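Local structure of aerobactin synthase IucA (Klebsiella pneumoniae subsp. pneumoniae, 5JM8) at residues T203-E208 against S273-K278; A207-Q212 against A255-L260; M325-W330 against A347-L352. The protein probably catalyses the ATP-dependent joining of citrate to an acetylated, hydroxylated lysine during assembly of the siderophore aerobactin, as an NIS synthetase. One frame throughout, in Å; residues are numbered along the deposited sequence.

The three contacts illustrate how one antiparallel sheet can connect a helix at the subunit interface with a nucleotide site. Contacts 1 and 2 start from the same helix, 198-209, share Ala207 and Glu208, and have centres about 8 Å apart; the first reaches strand 275-284, the second the corner before strand 258-261. Contact 3, later in the chain, joins strands 329-334 and 345-350, its centre about 10 Å from that of contact 1 and 17 Å from that of contact 2. Strand 345-350 neighbours 275-284, so contacts 1 and 3 bring Lys278 and Arg349 together at ATP; contacts 1 and 2, but not contact 3, also touch the second subunit.

Contact 1: T203-E208 against S273-K278; sequences TRFAAE and SRDMIK. With ATP (adenosine-5'-triphosphate), chain I.
Ser273 opens the second segment beside Phe205, its OG 4.0 Å from Phe205 CE1, where helix 198-209 packs across an antiparallel sheet. The helix runs roughly crosswise to strand 275-284, their local axes 104° apart, and offers Arg204, Phe205 and Glu208 to it. At Arg274 the backbone N donates to Glu208 OE2 over 3.0 Å, reaching the oxygen from above the carboxylate plane. The side chain of Arg274 then crosses that of Arg204 at about a right angle and lays its CD over one face of the Arg204 guanidinium, 3.4 Å from NH2. Asp275 takes the edge of the same group: in a 2.6 Å salt bridge, Arg204 NH1, with OD2 almost in the guanidinium plane, meets Asp275 OD2 on its syn side but tilted out of the carboxylate plane. A water accepts from Arg204 NE and donates to both Asp275 OD2 and Glu208 OE2, which ties the three polar side chains together, and Arg201 is a second cationic partner of Asp275. The CB of Asp275 meets the edge of the Phe205 ring; with CG anti to the backbone N (chi1 -175°), the ring swings out from the helix towards the sheet. Ile277 points back to the helix and brings CD1 to 4.1 Å from Phe205 CZ, while Pro225 and Leu348 also pack on this ring. Lys278 continues the strand away from the helix into the nucleotide pocket. Fully extended and also paired with Asp447, it places NZ 2.6 Å from the beta-phosphate oxygen O2B of ATP in a hydrogen bond.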
loop_
_atom_site.group_PDB
_atom_site.type_symbol
_atom_site.label_atom_id
_atom_site.label_comp_id
_atom_site.label_asym_id
_atom_site.label_seq_id
_atom_site.Cartn_x
_atom_site.Cartn_y
_atom_site.Cartn_z
ATOM N N THR A 203 -10.708 -12.278 -23.946
ATOM C CA THR A 203 -10.595 -10.835 -24.113
ATOM C C THR A 203 -10.275 -10.183 -22.774
ATOM O O THR A 203 -9.334 -9.395 -22.669
ATOM C CB THR A 203 -11.890 -10.221 -24.681
ATOM O OG1 THR A 203 -12.141 -10.746 -25.990
ATOM C CG2 THR A 203 -11.773 -8.712 -24.768
ATOM N N ARG A 204 -11.062 -10.514 -21.756
ATOM C CA ARG A 204 -10.846 -9.985 -20.413
ATOM C C ARG A 204 -9.488 -10.413 -19.877
ATOM O O ARG A 204 -8.724 -9.593 -19.372
ATOM C CB ARG A 204 -11.942 -10.455 -19.454
ATOM C CG ARG A 204 -11.930 -9.736 -18.109
ATOM C CD ARG A 204 -12.922 -10.343 -17.128
ATOM N NE ARG A 204 -12.473 -11.632 -16.608
ATOM C CZ ARG A 204 -13.201 -12.412 -15.815
ATOM N NH1 ARG A 204 -12.712 -13.567 -15.385
ATOM N NH2 ARG A 204 -14.419 -12.037 -15.451
ATOM N N PHE A 205 -9.199 -11.705 -19.997
ATOM C CA PHE A 205 -7.961 -12.272 -19.475
ATOM C C PHE A 205 -6.746 -11.633 -20.138
ATOM O O PHE A 205 -5.790 -11.254 -19.465
ATOM C CB PHE A 205 -7.943 -13.791 -19.684
ATOM C CG PHE A 205 -6.751 -14.476 -19.075
ATOM C CD1 PHE A 205 -6.779 -14.903 -17.757
ATOM C CD2 PHE A 205 -5.605 -14.697 -19.819
ATOM C CE1 PHE A 205 -5.687 -15.535 -17.194
ATOM C CE2 PHE A 205 -4.509 -15.328 -19.261
ATOM C CZ PHE A 205 -4.551 -15.747 -17.946
ATOM N N ALA A 206 -6.795 -11.508 -21.459
ATOM C CA ALA A 206 -5.700 -10.906 -22.207
ATOM C C ALA A 206 -5.564 -9.425 -21.881
ATOM O O ALA A 206 -4.460 -8.881 -21.861
ATOM C CB ALA A 206 -5.912 -11.097 -23.694
ATOM N N ALA A 207 -6.695 -8.779 -21.620
ATOM C CA ALA A 207 -6.716 -7.347 -21.354
ATOM C C ALA A 207 -6.082 -7.006 -20.010
ATOM O O ALA A 207 -5.352 -6.024 -19.897
ATOM C CB ALA A 207 -8.141 -6.830 -21.401
ATOM N N GLU A 208 -6.360 -7.817 -18.995
ATOM C CA GLU A 208 -5.886 -7.521 -17.649
ATOM C C GLU A 208 -4.542 -8.182 -17.340
ATOM O O GLU A 208 -4.015 -8.020 -16.238
ATOM C CB GLU A 208 -6.936 -7.951 -16.615
ATOM C CG GLU A 208 -7.144 -9.448 -16.488
ATOM C CD GLU A 208 -8.277 -9.796 -15.537
ATOM O OE1 GLU A 208 -8.993 -8.870 -15.101
ATOM O OE2 GLU A 208 -8.445 -10.995 -15.219
ATOM N N SER A 273 -4.625 -10.615 -11.485
ATOM C CA SER A 273 -5.503 -11.312 -12.416
ATOM C C SER A 273 -6.749 -11.842 -11.721
ATOM O O SER A 273 -6.667 -12.517 -10.694
ATOM C CB SER A 273 -4.765 -12.466 -13.089
ATOM O OG SER A 273 -5.653 -13.240 -13.878
ATOM N N ARG A 274 -7.901 -11.535 -12.304
ATOM C CA ARG A 274 -9.178 -12.015 -11.804
ATOM C C ARG A 274 -9.245 -13.535 -11.879
ATOM O O ARG A 274 -10.015 -14.171 -11.157
ATOM C CB ARG A 274 -10.314 -11.386 -12.610
ATOM C CG ARG A 274 -11.704 -11.649 -12.069
ATOM C CD ARG A 274 -12.720 -10.764 -12.774
ATOM N NE ARG A 274 -12.443 -9.342 -12.576
ATOM C CZ ARG A 274 -12.837 -8.644 -11.515
ATOM N NH1 ARG A 274 -13.530 -9.228 -10.542
ATOM N NH2 ARG A 274 -12.537 -7.355 -11.424
ATOM N N ASP A 275 -8.425 -14.106 -12.757
ATOM C CA ASP A 275 -8.386 -15.548 -12.967
ATOM C C ASP A 275 -6.992 -16.123 -12.751
ATOM O O ASP A 275 -5.989 -15.510 -13.119
ATOM C CB ASP A 275 -8.856 -15.892 -14.382
ATOM C CG ASP A 275 -10.333 -15.640 -14.586
ATOM O OD1 ASP A 275 -11.119 -15.906 -13.654
ATOM O OD2 ASP A 275 -10.707 -15.177 -15.682
ATOM N N MET A 276 -6.943 -17.302 -12.140
ATOM C CA MET A 276 -5.752 -18.136 -12.182
ATOM C C MET A 276 -5.855 -18.998 -13.433
ATOM O O MET A 276 -6.929 -19.104 -14.029
ATOM C CB MET A 276 -5.633 -19.009 -10.933
ATOM C CG MET A 276 -5.485 -18.242 -9.636
ATOM S SD MET A 276 -5.117 -19.349 -8.268
ATOM C CE MET A 276 -5.358 -18.263 -6.863
ATOM N N ILE A 277 -4.748 -19.615 -13.831
ATOM C CA ILE A 277 -4.759 -20.484 -14.997
ATOM C C ILE A 277 -4.019 -21.790 -14.705
ATOM O O ILE A 277 -2.935 -21.793 -14.120
ATOM C CB ILE A 277 -4.156 -19.764 -16.224
ATOM C CG1 ILE A 277 -4.360 -20.596 -17.491
ATOM C CG2 ILE A 277 -2.686 -19.436 -15.992
ATOM C CD1 ILE A 277 -4.308 -19.778 -18.761
ATOM N N LYS A 278 -4.646 -22.896 -15.095
ATOM C CA LYS A 278 -4.115 -24.235 -14.866
ATOM C C LYS A 278 -3.873 -24.931 -16.199
ATOM O O LYS A 278 -4.816 -25.364 -16.859
ATOM C CB LYS A 278 -5.083 -25.046 -14.006
ATOM C CG LYS A 278 -4.662 -26.480 -13.756
ATOM C CD LYS A 278 -5.621 -27.161 -12.791
ATOM C CE LYS A 278 -5.257 -28.616 -12.564
ATOM N NZ LYS A 278 -6.126 -29.243 -11.533
HETATM P PG ATP I . -4.076 -27.746 -8.752
HETATM O O1G ATP I . -3.387 -26.547 -9.353
HETATM O O2G ATP I . -4.342 -27.611 -7.273
HETATM O O3G ATP I . -5.278 -28.218 -9.534
HETATM P PB ATP I . -3.171 -30.451 -9.317
HETATM O O1B ATP I . -1.904 -30.881 -10.014
HETATM O O2B ATP I . -4.499 -30.609 -10.023
HETATM O O3B ATP I . -2.967 -28.925 -8.813
HETATM P PA ATP I . -3.054 -32.780 -7.653
HETATM O O1A ATP I . -3.412 -33.500 -8.929
HETATM O O2A ATP I . -3.770 -33.127 -6.371
HETATM O O3A ATP I . -3.244 -31.198 -7.888
HETATM O "O5'" ATP I . -1.478 -32.905 -7.366
HETATM C "C5'" ATP I . -0.961 -32.258 -6.208
HETATM C "C4'" ATP I . 0.475 -31.796 -6.411
HETATM O "O4'" ATP I . 0.931 -31.217 -5.187
HETATM C "C3'" ATP I . 1.429 -32.926 -6.765
HETATM O "O3'" ATP I . 2.204 -32.560 -7.914
HETATM C "C2'" ATP I . 2.311 -33.117 -5.545
HETATM O "O2'" ATP I . 3.679 -33.302 -5.901
HETATM C "C1'" ATP I . 2.141 -31.836 -4.745
HETATM N N9 ATP I . 2.050 -32.103 -3.292
HETATM C C8 ATP I . 2.899 -31.601 -2.380
HETATM N N7 ATP I . 2.567 -32.018 -1.133
HETATM C C5 ATP I . 1.480 -32.801 -1.246
HETATM C C6 ATP I . 0.621 -33.558 -0.313
HETATM N N6 ATP I . 0.894 -33.537 1.013
HETATM N N1 ATP I . -0.417 -34.252 -0.833
HETATM C C2 ATP I . -0.678 -34.264 -2.155
HETATM N N3 ATP I . 0.066 -33.595 -3.054
HETATM C C4 ATP I . 1.140 -32.859 -2.672
HETATM O O HOH W 1 -10.081 -13.039 -16.875
#

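Contact 2: A207-Q212 against A255-L260; sequences AENAPQ and AGAPWL
Asn209 O accepts the N-H of Ala257 in a hydrogen bond, 2.7 Å from Ala257 N. It joins the chain leaving helix 198-209 to a corner of the second segment. At that corner Gly256 has a phi of 100°, a conformation that glycine adopts readily, and Gly256 CA comes within 3.0 Å of Asn209 O, so the two chains meet here backbone to backbone. Ala210 CB rests 4.0 Å from Gly256 CA. Here the chain leaves strand 249-255 and enters the antiparallel sheet as strand 258-261, and the two touching parts run almost antiparallel, 166° apart. Beyond the bond, the side chains of Asn209 and Trp259 cross at about a right angle, with amide and indole planes 40° apart. Asn209 OD1 approaches Trp259 CZ2 obliquely at 3.1 Å, while ND2 sits at the edge of the ring and donates back to Phe205 O, one turn earlier. Trp181 from strand 177-185 packs against Asn209 and Ala210. Farther along, the bent side chain of Gln212 reaches the start of the corner, where Gln212 NE2 lies 3.6 Å from Ala255 CB.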
loop_
_atom_site.group_PDB
_atom_site.type_symbol
_atom_site.label_atom_id
_atom_site.label_comp_id
_atom_site.label_asym_id
_atom_site.label_seq_id
_atom_site.Cartn_x
_atom_site.Cartn_y
_atom_site.Cartn_z
ATOM N N ALA A 207 -6.695 -8.779 -21.620
ATOM C CA ALA A 207 -6.716 -7.347 -21.354
ATOM C C ALA A 207 -6.082 -7.006 -20.010
ATOM O O ALA A 207 -5.352 -6.024 -19.897
ATOM C CB ALA A 207 -8.141 -6.830 -21.401
ATOM N N GLU A 208 -6.360 -7.817 -18.995
ATOM C CA GLU A 208 -5.886 -7.521 -17.649
ATOM C C GLU A 208 -4.542 -8.182 -17.340
ATOM O O GLU A 208 -4.015 -8.020 -16.238
ATOM C CB GLU A 208 -6.936 -7.951 -16.615
ATOM C CG GLU A 208 -7.144 -9.448 -16.488
ATOM C CD GLU A 208 -8.277 -9.796 -15.537
ATOM O OE1 GLU A 208 -8.993 -8.870 -15.101
ATOM O OE2 GLU A 208 -8.445 -10.995 -15.219
ATOM N N ASN A 209 -3.986 -8.912 -18.306
ATOM C CA ASN A 209 -2.700 -9.586 -18.118
ATOM C C ASN A 209 -1.635 -9.161 -19.122
ATOM O O ASN A 209 -0.460 -9.051 -18.772
ATOM C CB ASN A 209 -2.881 -11.099 -18.191
ATOM C CG ASN A 209 -3.554 -11.658 -16.958
ATOM O OD1 ASN A 209 -2.977 -11.652 -15.871
ATOM N ND2 ASN A 209 -4.778 -12.146 -17.116
ATOM N N ALA A 210 -2.044 -8.940 -20.367
ATOM C CA ALA A 210 -1.127 -8.477 -21.404
ATOM C C ALA A 210 -1.826 -7.485 -22.328
ATOM O O ALA A 210 -2.054 -7.778 -23.501
ATOM C CB ALA A 210 -0.591 -9.648 -22.195
ATOM N N PRO A 211 -2.166 -6.302 -21.795
ATOM C CA PRO A 211 -2.909 -5.281 -22.542
ATOM C C PRO A 211 -2.229 -4.881 -23.846
ATOM O O PRO A 211 -2.907 -4.562 -24.821
ATOM C CB PRO A 211 -2.948 -4.083 -21.586
ATOM C CG PRO A 211 -2.533 -4.586 -20.269
ATOM C CD PRO A 211 -1.748 -5.830 -20.464
ATOM N N GLN A 212 -0.900 -4.895 -23.857
ATOM C CA GLN A 212 -0.150 -4.376 -24.995
ATOM C C GLN A 212 -0.216 -5.312 -26.202
ATOM O O GLN A 212 0.316 -4.994 -27.267
ATOM C CB GLN A 212 1.313 -4.117 -24.606
ATOM C CG GLN A 212 2.146 -5.359 -24.308
ATOM C CD GLN A 212 2.035 -5.828 -22.865
ATOM O OE1 GLN A 212 1.149 -5.405 -22.120
ATOM N NE2 GLN A 212 2.944 -6.709 -22.462
ATOM N N ALA A 255 4.779 -11.967 -22.805
ATOM C CA ALA A 255 4.346 -10.605 -22.526
ATOM C C ALA A 255 3.435 -10.535 -21.312
ATOM O O ALA A 255 2.733 -11.495 -20.989
ATOM C CB ALA A 255 3.630 -10.022 -23.739
ATOM N N GLY A 256 3.455 -9.385 -20.647
ATOM C CA GLY A 256 2.447 -9.057 -19.660
ATOM C C GLY A 256 2.843 -9.254 -18.212
ATOM O O GLY A 256 4.024 -9.264 -17.861
ATOM N N ALA A 257 1.825 -9.409 -17.371
ATOM C CA ALA A 257 2.002 -9.465 -15.927
ATOM C C ALA A 257 2.788 -10.701 -15.503
ATOM O O ALA A 257 2.811 -11.699 -16.220
ATOM C CB ALA A 257 0.645 -9.443 -15.242
ATOM N N PRO A 258 3.441 -10.634 -14.332
ATOM C CA PRO A 258 4.210 -11.774 -13.823
ATOM C C PRO A 258 3.322 -12.852 -13.212
ATOM O O PRO A 258 2.379 -12.529 -12.491
ATOM C CB PRO A 258 5.103 -11.139 -12.760
ATOM C CG PRO A 258 4.307 -9.994 -12.254
ATOM C CD PRO A 258 3.534 -9.469 -13.434
ATOM N N TRP A 259 3.632 -14.112 -13.498
ATOM C CA TRP A 259 2.877 -15.240 -12.962
ATOM C C TRP A 259 3.760 -16.124 -12.094
ATOM O O TRP A 259 4.933 -16.328 -12.398
ATOM C CB TRP A 259 2.271 -16.059 -14.095
ATOM C CG TRP A 259 1.152 -15.361 -14.772
ATOM C CD1 TRP A 259 1.247 -14.393 -15.726
ATOM C CD2 TRP A 259 -0.245 -15.568 -14.548
ATOM N NE1 TRP A 259 -0.006 -13.986 -16.113
ATOM C CE2 TRP A 259 -0.939 -14.692 -15.401
ATOM C CE3 TRP A 259 -0.974 -16.408 -13.702
ATOM C CZ2 TRP A 259 -2.328 -14.637 -15.437
ATOM C CZ3 TRP A 259 -2.350 -16.351 -13.741
ATOM C CH2 TRP A 259 -3.013 -15.472 -14.601
ATOM N N LEU A 260 3.180 -16.650 -11.019
ATOM C CA LEU A 260 3.906 -17.484 -10.069
ATOM C C LEU A 260 3.455 -18.939 -10.158
ATOM O O LEU A 260 2.275 -19.229 -9.956
ATOM C CB LEU A 260 3.694 -16.975 -8.639
ATOM C CG LEU A 260 4.509 -15.777 -8.150
ATOM C CD1 LEU A 260 4.184 -14.505 -8.919
ATOM C CD2 LEU A 260 4.266 -15.582 -6.664
#

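Contact 3: M325-W330 against A347-L352; sequences MQEDGW and ALRENL. With ATP (adenosine-5'-triphosphate), chain I.
Glu327 and Arg349 lie side by side and point the same way, their carboxylate and guanidinium planes 49° apart. Arg349 NH2 forms a salt bridge to Glu327 OE2 at 3.0 Å; the oxygen lies in the guanidinium plane, whereas the nitrogen stands above the carboxylate plane. Arg349 NH2 also donates to ATP O3G at 2.9 Å, and NH1 makes a longer bond to O1G, so two nitrogens of one guanidinium hold the gamma-phosphate. Cys448 N, a second donor to Glu327 OE2, helps to hold the carboxylate in place beside Arg349. Arg349 projects from strand 345-350, which pairs antiparallel with 329-334, Leu348 N donating to Gly329 O over 2.7 Å; Glu327 comes from the irregular chain leading into the latter, where Glu350 N still reaches Gln326 O at 3.1 Å. Gln326 and Glu350 run alongside each other with amide and carboxylate planes 84° apart. Asp328 crosses Glu350 nearly perpendicularly, bringing Asp328 OD2 and Glu350 OE2 to 3.5 Å, a closeness probably eased by the salt bridge of Asp328 OD1 to Arg201. Met325 and Leu352 slide past in opposite directions, Met325 CG against Leu352 CD1 at 3.8 Å.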
loop_
_atom_site.group_PDB
_atom_site.type_symbol
_atom_site.label_atom_id
_atom_site.label_comp_id
_atom_site.label_asym_id
_atom_site.label_seq_id
_atom_site.Cartn_x
_atom_site.Cartn_y
_atom_site.Cartn_z
ATOM N N MET A 325 -13.081 -22.474 -5.323
ATOM C CA MET A 325 -12.571 -21.745 -6.481
ATOM C C MET A 325 -13.041 -22.427 -7.761
ATOM O O MET A 325 -12.463 -23.425 -8.193
ATOM C CB MET A 325 -11.044 -21.665 -6.455
ATOM C CG MET A 325 -10.492 -20.617 -5.507
ATOM S SD MET A 325 -8.695 -20.683 -5.388
ATOM C CE MET A 325 -8.351 -19.157 -4.514
ATOM N N GLN A 326 -14.095 -21.880 -8.357
ATOM C CA GLN A 326 -14.733 -22.496 -9.513
ATOM C C GLN A 326 -13.884 -22.382 -10.766
ATOM O O GLN A 326 -13.405 -21.301 -11.114
ATOM C CB GLN A 326 -16.100 -21.861 -9.769
ATOM C CG GLN A 326 -17.102 -22.045 -8.642
ATOM C CD GLN A 326 -17.469 -23.498 -8.412
ATOM O OE1 GLN A 326 -17.250 -24.351 -9.272
ATOM N NE2 GLN A 326 -18.027 -23.786 -7.244
ATOM N N GLU A 327 -13.708 -23.515 -11.439
ATOM C CA GLU A 327 -13.046 -23.555 -12.732
ATOM C C GLU A 327 -14.109 -23.510 -13.828
ATOM O O GLU A 327 -14.396 -24.519 -14.475
ATOM C CB GLU A 327 -12.179 -24.809 -12.848
ATOM C CG GLU A 327 -11.130 -24.916 -11.751
ATOM C CD GLU A 327 -10.460 -26.276 -11.703
ATOM O OE1 GLU A 327 -10.572 -27.034 -12.690
ATOM O OE2 GLU A 327 -9.832 -26.590 -10.667
ATOM N N ASP A 328 -14.684 -22.326 -14.027
ATOM C CA ASP A 328 -15.869 -22.163 -14.866
ATOM C C ASP A 328 -15.527 -21.777 -16.302
ATOM O O ASP A 328 -16.346 -21.182 -17.003
ATOM C CB ASP A 328 -16.802 -21.108 -14.257
ATOM C CG ASP A 328 -16.114 -19.771 -14.032
ATOM O OD1 ASP A 328 -15.018 -19.556 -14.589
ATOM O OD2 ASP A 328 -16.675 -18.929 -13.299
ATOM N N GLY A 329 -14.316 -22.112 -16.737
ATOM C CA GLY A 329 -13.894 -21.817 -18.092
ATOM C C GLY A 329 -12.657 -22.590 -18.492
ATOM O O GLY A 329 -11.786 -22.861 -17.665
ATOM N N TRP A 330 -12.583 -22.952 -19.767
ATOM C CA TRP A 330 -11.422 -23.654 -20.298
ATOM C C TRP A 330 -11.319 -23.443 -21.796
ATOM O O TRP A 330 -12.299 -23.098 -22.456
ATOM C CB TRP A 330 -11.496 -25.150 -19.991
ATOM C CG TRP A 330 -12.627 -25.861 -20.678
ATOM C CD1 TRP A 330 -13.871 -26.101 -20.173
ATOM C CD2 TRP A 330 -12.614 -26.429 -21.995
ATOM N NE1 TRP A 330 -14.634 -26.779 -21.092
ATOM C CE2 TRP A 330 -13.886 -26.993 -22.219
ATOM C CE3 TRP A 330 -11.652 -26.515 -23.006
ATOM C CZ2 TRP A 330 -14.220 -27.634 -23.411
ATOM C CZ3 TRP A 330 -11.986 -27.151 -24.188
ATOM C CH2 TRP A 330 -13.259 -27.702 -24.380
ATOM N N ALA A 347 -7.351 -24.437 -18.027
ATOM C CA ALA A 347 -8.611 -24.082 -17.395
ATOM C C ALA A 347 -8.424 -22.811 -16.587
ATOM O O ALA A 347 -7.344 -22.556 -16.054
ATOM C CB ALA A 347 -9.104 -25.211 -16.517
ATOM N N LEU A 348 -9.478 -22.008 -16.507
ATOM C CA LEU A 348 -9.430 -20.750 -15.777
ATOM C C LEU A 348 -10.101 -20.888 -14.419
ATOM O O LEU A 348 -11.263 -21.282 -14.325
ATOM C CB LEU A 348 -10.097 -19.638 -16.583
ATOM C CG LEU A 348 -9.394 -19.255 -17.887
ATOM C CD1 LEU A 348 -10.248 -18.272 -18.663
ATOM C CD2 LEU A 348 -8.010 -18.673 -17.626
ATOM N N ARG A 349 -9.353 -20.548 -13.375
ATOM C CA ARG A 349 -9.797 -20.711 -11.998
ATOM C C ARG A 349 -10.044 -19.348 -11.353
ATOM O O ARG A 349 -9.238 -18.429 -11.503
ATOM C CB ARG A 349 -8.752 -21.510 -11.212
ATOM C CG ARG A 349 -8.980 -21.593 -9.714
ATOM C CD ARG A 349 -7.881 -22.409 -9.056
ATOM N NE ARG A 349 -7.903 -23.800 -9.502
ATOM C CZ ARG A 349 -6.845 -24.604 -9.520
ATOM N NH1 ARG A 349 -5.655 -24.166 -9.125
ATOM N NH2 ARG A 349 -6.976 -25.853 -9.944
ATOM N N GLU A 350 -11.163 -19.221 -10.646
ATOM C CA GLU A 350 -11.508 -17.976 -9.964
ATOM C C GLU A 350 -10.444 -17.573 -8.955
ATOM O O GLU A 350 -10.091 -18.356 -8.076
ATOM C CB GLU A 350 -12.851 -18.106 -9.246
ATOM C CG GLU A 350 -14.056 -18.077 -10.159
ATOM C CD GLU A 350 -15.364 -18.155 -9.393
ATOM O OE1 GLU A 350 -15.340 -18.568 -8.214
ATOM O OE2 GLU A 350 -16.414 -17.797 -9.968
ATOM N N ASN A 351 -9.938 -16.351 -9.088
ATOM C CA ASN A 351 -9.002 -15.812 -8.113
ATOM C C ASN A 351 -9.742 -15.020 -7.045
ATOM O O ASN A 351 -9.851 -13.796 -7.120
ATOM C CB ASN A 351 -7.956 -14.929 -8.788
ATOM C CG ASN A 351 -6.908 -14.430 -7.813
ATOM O OD1 ASN A 351 -6.719 -15.007 -6.742
ATOM N ND2 ASN A 351 -6.225 -13.351 -8.176
ATOM N N LEU A 352 -10.239 -15.730 -6.041
ATOM C CA LEU A 352 -11.031 -15.116 -4.982
ATOM C C LEU A 352 -10.164 -14.297 -4.020
ATOM O O LEU A 352 -10.661 -13.765 -3.025
ATOM C CB LEU A 352 -11.799 -16.197 -4.217
ATOM C CG LEU A 352 -12.685 -17.107 -5.078
ATOM C CD1 LEU A 352 -13.231 -18.271 -4.268
ATOM C CD2 LEU A 352 -13.826 -16.323 -5.697
HETATM P PG ATP I . -4.076 -27.746 -8.752
HETATM O O1G ATP I . -3.387 -26.547 -9.353
HETATM O O2G ATP I . -4.342 -27.611 -7.273
HETATM O O3G ATP I . -5.278 -28.218 -9.534
HETATM P PB ATP I . -3.171 -30.451 -9.317
HETATM O O1B ATP I . -1.904 -30.881 -10.014
HETATM O O2B ATP I . -4.499 -30.609 -10.023
HETATM O O3B ATP I . -2.967 -28.925 -8.813
HETATM P PA ATP I . -3.054 -32.780 -7.653
HETATM O O1A ATP I . -3.412 -33.500 -8.929
HETATM O O2A ATP I . -3.770 -33.127 -6.371
HETATM O O3A ATP I . -3.244 -31.198 -7.888
HETATM O "O5'" ATP I . -1.478 -32.905 -7.366
HETATM C "C5'" ATP I . -0.961 -32.258 -6.208
HETATM C "C4'" ATP I . 0.475 -31.796 -6.411
HETATM O "O4'" ATP I . 0.931 -31.217 -5.187
HETATM C "C3'" ATP I . 1.429 -32.926 -6.765
HETATM O "O3'" ATP I . 2.204 -32.560 -7.914
HETATM C "C2'" ATP I . 2.311 -33.117 -5.545
HETATM O "O2'" ATP I . 3.679 -33.302 -5.901
HETATM C "C1'" ATP I . 2.141 -31.836 -4.745
HETATM N N9 ATP I . 2.050 -32.103 -3.292
HETATM C C8 ATP I . 2.899 -31.601 -2.380
HETATM N N7 ATP I . 2.567 -32.018 -1.133
HETATM C C5 ATP I . 1.480 -32.801 -1.246
HETATM C C6 ATP I . 0.621 -33.558 -0.313
HETATM N N6 ATP I . 0.894 -33.537 1.013
HETATM N N1 ATP I . -0.417 -34.252 -0.833
HETATM C C2 ATP I . -0.678 -34.264 -2.155
HETATM N N3 ATP I . 0.066 -33.595 -3.054
HETATM C C4 ATP I . 1.140 -32.859 -2.672
#